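PDB 6PYT: pyocin sheath PA0622 from Pseudomonas aeruginosa, which probably forms the contractile sheath that surrounds the tube of an R-type pyocin and shortens to drive this tube into the envelope of the target cell. Local coordinates for residues S96-G101 with T109-L114; A23-G28 with P125-A130. One frame throughout, in Å; residues are numbered along the deposited sequence.

Contact 1: S96-G101 with T109-L114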
loop_
_atom_site.group_PDB
_atom_site.type_symbol
_atom_site.label_atom_id
_atom_site.label_comp_id
_atom_site.label_asym_id
_atom_site.label_seq_id
_atom_site.Cartn_x
_atom_site.Cartn_y
_atom_site.Cartn_z
ATOM N N SER B 96 12.578 -46.361 -69.368
ATOM C CA SER B 96 13.812 -47.089 -69.111
ATOM C C SER B 96 14.906 -46.173 -68.587
ATOM O O SER B 96 15.796 -46.625 -67.861
ATOM C CB SER B 96 14.282 -47.787 -70.381
ATOM O OG SER B 96 15.517 -48.439 -70.165
ATOM N N ALA B 97 14.853 -44.891 -68.932
ATOM C CA ALA B 97 15.860 -43.947 -68.480
ATOM C C ALA B 97 15.535 -43.358 -67.117
ATOM O O ALA B 97 16.452 -42.966 -66.387
ATOM C CB ALA B 97 16.024 -42.827 -69.509
ATOM N N VAL B 98 14.254 -43.292 -66.755
ATOM C CA VAL B 98 13.886 -42.854 -65.412
ATOM C C VAL B 98 14.207 -43.942 -64.397
ATOM O O VAL B 98 14.726 -43.656 -63.312
ATOM C CB VAL B 98 12.402 -42.441 -65.376
ATOM C CG1 VAL B 98 11.961 -42.092 -63.969
ATOM C CG2 VAL B 98 12.181 -41.253 -66.279
ATOM N N ILE B 99 13.925 -45.203 -64.739
ATOM C CA ILE B 99 14.348 -46.326 -63.905
ATOM C C ILE B 99 15.867 -46.386 -63.832
ATOM O O ILE B 99 16.454 -46.380 -62.744
ATOM C CB ILE B 99 13.772 -47.647 -64.440
ATOM C CG1 ILE B 99 12.255 -47.665 -64.326
ATOM C CG2 ILE B 99 14.366 -48.823 -63.696
ATOM C CD1 ILE B 99 11.623 -48.798 -65.077
ATOM N N GLY B 100 16.522 -46.429 -64.988
ATOM C CA GLY B 100 17.973 -46.416 -65.016
ATOM C C GLY B 100 18.547 -47.744 -64.571
ATOM O O GLY B 100 17.993 -48.815 -64.841
ATOM N N GLY B 101 19.662 -47.677 -63.878
ATOM C CA GLY B 101 20.281 -48.868 -63.347
ATOM C C GLY B 101 21.783 -48.678 -63.233
ATOM O O GLY B 101 22.270 -47.558 -63.103
ATOM N N THR B 109 22.312 -44.795 -62.487
ATOM C CA THR B 109 21.564 -43.844 -63.293
ATOM C C THR B 109 20.085 -43.891 -62.941
ATOM O O THR B 109 19.571 -44.913 -62.484
ATOM C CB THR B 109 21.726 -44.127 -64.785
ATOM O OG1 THR B 109 21.189 -45.419 -65.083
ATOM C CG2 THR B 109 23.192 -44.097 -65.184
ATOM N N GLY B 110 19.401 -42.775 -63.169
ATOM C CA GLY B 110 17.963 -42.735 -63.016
ATOM C C GLY B 110 17.482 -42.640 -61.588
ATOM O O GLY B 110 17.996 -41.840 -60.804
ATOM N N LEU B 111 16.472 -43.442 -61.247
ATOM C CA LEU B 111 16.036 -43.534 -59.860
ATOM C C LEU B 111 17.101 -44.166 -58.982
ATOM O O LEU B 111 17.185 -43.850 -57.792
ATOM C CB LEU B 111 14.743 -44.338 -59.763
ATOM C CG LEU B 111 13.458 -43.699 -60.266
ATOM C CD1 LEU B 111 12.349 -44.722 -60.255
ATOM C CD2 LEU B 111 13.098 -42.531 -59.390
ATOM N N GLN B 112 17.933 -45.036 -59.555
ATOM C CA GLN B 112 18.941 -45.763 -58.801
ATOM C C GLN B 112 20.028 -44.859 -58.246
ATOM O O GLN B 112 20.723 -45.252 -57.307
ATOM C CB GLN B 112 19.567 -46.828 -59.692
ATOM C CG GLN B 112 18.567 -47.803 -60.244
ATOM C CD GLN B 112 17.918 -48.620 -59.168
ATOM O OE1 GLN B 112 18.566 -49.022 -58.204
ATOM N NE2 GLN B 112 16.627 -48.870 -59.316
ATOM N N ALA B 113 20.188 -43.660 -58.804
ATOM C CA ALA B 113 21.106 -42.674 -58.256
ATOM C C ALA B 113 20.599 -42.046 -56.971
ATOM O O ALA B 113 21.376 -41.376 -56.289
ATOM C CB ALA B 113 21.371 -41.581 -59.284
ATOM N N LEU B 114 19.324 -42.226 -56.624
ATOM C CA LEU B 114 18.838 -41.722 -55.346
ATOM C C LEU B 114 19.317 -42.563 -54.175
ATOM O O LEU B 114 19.282 -42.093 -53.037
ATOM C CB LEU B 114 17.318 -41.651 -55.348
ATOM C CG LEU B 114 16.736 -40.605 -56.280
ATOM C CD1 LEU B 114 15.239 -40.750 -56.342
ATOM C CD2 LEU B 114 17.106 -39.245 -55.780
#
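The flat groups that meet here are the carbonyls of G101 and T109, each approached by an N-H of the other residue but from different directions. T109 N lies in the plane of the G101 carbonyl, 2.8 Å from G101 O, whereas G101 N stands above the T109 carbonyl plane, 43° out of it, with 3.1 Å to T109 O. The same N-H is shared with the threonine hydroxyl, T109 OG1 being 3.0 Å from G101 N. Chi1 of 63° sets OG1 between the threonine's own N and carbonyl carbon and turns it to G101. These links join the arms, 100-101 and 109-110, of a short, weakly bonded beta hairpin directly after helix 91-99. G100 leaves the helix with positive phi, and G110 has the positive phi that the second position of the type II' turn T109-Q112 requires. Glycine suits both, for a CB would run into T109 O at G100 and into V98 O and I99 O at G110. The turn presents L111 N to the end of the helix, where V98 O takes it at 2.7 Å and I99 O adds only a weak second bond. Beside that bond CG1 of V98 packs against CG of L111, and both residues touch C30 of strand 21-33. Chi1 of -58° puts Q112 CG beside its own N, 3.6 Å from I99 O and 3.7 Å from G101 CA; chi2 turns only the amide end.

Contact 2: A23-G28 with P125-A130; sequences ASSVIG and PRLLVA
V26 O is gripped by two successive backbone N-H groups, R126 N at 3.1 Å and L127 N at 3.3 Å; both bonds are weak, and they mark where the chain entering strand 127-129 comes alongside strand 21-33. The pair is parallel, with axes that approach to 4.5 Å and 28° between them, and lies inside the mixed sheet of an alpha/beta fold: strand 76-86 borders the first strand and 153-156 the second. Further along, the pairing rests on a sounder bond, V129 N giving its hydrogen to G28 O at 2.8 Å, nearly in line with the carbonyl bond. I27, L127 and V129 share one face of the sheet, where helix 201-214 covers them. There CG1 of I27 crosses L127 slantwise and rests 4.0 Å from its CB; these apolar side chains pack under the helix, with S25 at the edge of the patch, its OG near L127 CD1. The other face belongs to G28 and L128 and is packed by helix 139-150. Lacking a side chain, G28 leaves room for its neighbours: P125 CB comes 3.7 Å from G28 N, and L128 CD2 lies 4.1 Å from G28 CA. P125 also meets V26, whose CG2 touches its CA. On the isoleucine face, a chi1 of 56° places V129 CG1 between its own N and carbonyl carbon, 3.3 Å from G28 O and against I27 CG2.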
loop_
_atom_site.group_PDB
_atom_site.type_symbol
_atom_site.label_atom_id
_atom_site.label_comp_id
_atom_site.label_asym_id
_atom_site.label_seq_id
_atom_site.Cartn_x
_atom_site.Cartn_y
_atom_site.Cartn_z
ATOM N N ALA B 23 11.732 -27.369 -43.549
ATOM C CA ALA B 23 11.491 -28.748 -43.156
ATOM C C ALA B 23 12.794 -29.531 -43.109
ATOM O O ALA B 23 13.773 -29.187 -43.775
ATOM C CB ALA B 23 10.523 -29.424 -44.125
ATOM N N SER B 24 12.796 -30.600 -42.316
ATOM C CA SER B 24 13.967 -31.453 -42.175
ATOM C C SER B 24 13.919 -32.689 -43.056
ATOM O O SER B 24 14.940 -33.369 -43.192
ATOM C CB SER B 24 14.140 -31.891 -40.718
ATOM O OG SER B 24 14.411 -30.784 -39.877
ATOM N N SER B 25 12.769 -33.001 -43.641
ATOM C CA SER B 25 12.656 -34.185 -44.475
ATOM C C SER B 25 13.377 -33.982 -45.801
ATOM O O SER B 25 13.467 -32.869 -46.322
ATOM C CB SER B 25 11.189 -34.517 -44.728
ATOM O OG SER B 25 11.068 -35.617 -45.603
ATOM N N VAL B 26 13.902 -35.078 -46.341
ATOM C CA VAL B 26 14.602 -35.078 -47.619
ATOM C C VAL B 26 13.758 -35.830 -48.636
ATOM O O VAL B 26 13.050 -36.779 -48.290
ATOM C CB VAL B 26 16.012 -35.679 -47.491
ATOM C CG1 VAL B 26 16.886 -34.765 -46.708
ATOM C CG2 VAL B 26 15.940 -36.938 -46.735
ATOM N N ILE B 27 13.813 -35.380 -49.887
ATOM C CA ILE B 27 12.913 -35.828 -50.946
ATOM C C ILE B 27 13.751 -36.238 -52.144
ATOM O O ILE B 27 14.644 -35.508 -52.567
ATOM C CB ILE B 27 11.910 -34.721 -51.336
ATOM C CG1 ILE B 27 10.968 -34.416 -50.176
ATOM C CG2 ILE B 27 11.104 -35.102 -52.548
ATOM C CD1 ILE B 27 10.127 -33.205 -50.384
ATOM N N GLY B 28 13.465 -37.432 -52.696
ATOM C CA GLY B 28 14.158 -37.918 -53.860
ATOM C C GLY B 28 13.345 -37.673 -55.109
ATOM O O GLY B 28 12.254 -38.218 -55.269
ATOM N N PRO B 125 17.017 -40.162 -48.918
ATOM C CA PRO B 125 15.673 -39.654 -49.253
ATOM C C PRO B 125 14.545 -40.458 -48.624
ATOM O O PRO B 125 14.375 -41.645 -48.906
ATOM C CB PRO B 125 15.637 -39.754 -50.780
ATOM C CG PRO B 125 17.039 -39.752 -51.189
ATOM C CD PRO B 125 17.777 -40.493 -50.130
ATOM N N ARG B 126 13.776 -39.793 -47.764
ATOM C CA ARG B 126 12.615 -40.379 -47.111
ATOM C C ARG B 126 11.355 -40.275 -47.951
ATOM O O ARG B 126 10.339 -40.876 -47.593
ATOM C CB ARG B 126 12.357 -39.693 -45.766
ATOM C CG ARG B 126 13.499 -39.734 -44.756
ATOM C CD ARG B 126 13.746 -41.108 -44.166
ATOM N NE ARG B 126 14.690 -41.901 -44.938
ATOM C CZ ARG B 126 14.922 -43.190 -44.727
ATOM N NH1 ARG B 126 14.281 -43.830 -43.764
ATOM N NH2 ARG B 126 15.798 -43.838 -45.479
ATOM N N LEU B 127 11.385 -39.518 -49.040
ATOM C CA LEU B 127 10.250 -39.392 -49.941
ATOM C C LEU B 127 10.738 -39.495 -51.369
ATOM O O LEU B 127 11.703 -38.828 -51.748
ATOM C CB LEU B 127 9.518 -38.069 -49.736
ATOM C CG LEU B 127 8.654 -37.989 -48.493
ATOM C CD1 LEU B 127 8.187 -36.582 -48.279
ATOM C CD2 LEU B 127 7.511 -38.940 -48.697
ATOM N N LEU B 128 10.062 -40.315 -52.158
ATOM C CA LEU B 128 10.456 -40.589 -53.527
ATOM C C LEU B 128 9.355 -40.135 -54.463
ATOM O O LEU B 128 8.198 -40.527 -54.299
ATOM C CB LEU B 128 10.730 -42.073 -53.723
ATOM C CG LEU B 128 11.900 -42.539 -52.879
ATOM C CD1 LEU B 128 12.047 -44.022 -52.978
ATOM C CD2 LEU B 128 13.148 -41.843 -53.341
ATOM N N VAL B 129 9.718 -39.329 -55.448
ATOM C CA VAL B 129 8.749 -38.748 -56.361
ATOM C C VAL B 129 9.346 -38.747 -57.764
ATOM O O VAL B 129 10.524 -38.432 -57.949
ATOM C CB VAL B 129 8.318 -37.344 -55.879
ATOM C CG1 VAL B 129 9.495 -36.405 -55.697
ATOM C CG2 VAL B 129 7.347 -36.733 -56.816
ATOM N N ALA B 130 8.560 -39.191 -58.740
ATOM C CA ALA B 130 8.940 -39.150 -60.149
ATOM C C ALA B 130 7.754 -38.545 -60.881
ATOM O O ALA B 130 6.852 -39.268 -61.323
ATOM C CB ALA B 130 9.292 -40.535 -60.681
#

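How the contacts relate
Contact 1 is nested within the long loop that contact 2 closes, and their centres are about 16 Å apart. Contact 2 lies in the sheet interior, about 6 Å from the centre of the chain, while contact 1 sits farther out, at about 19 Å. L114, at the end of 109-114 but outside the hairpin contact, reaches into contact 2: its CD1 packs 3.8 Å from L128 CD2, its CD2 is 3.8 Å from G28 CA, and its carbonyl O stands 3.6 Å from P125 CD. Helix 139-150 spans both, since L146 touches Q112 of contact 1 and L128 of contact 2. Strand 21-33 is likewise shared, carrying G28 and, two residues on, C30, which meets V98 and L111.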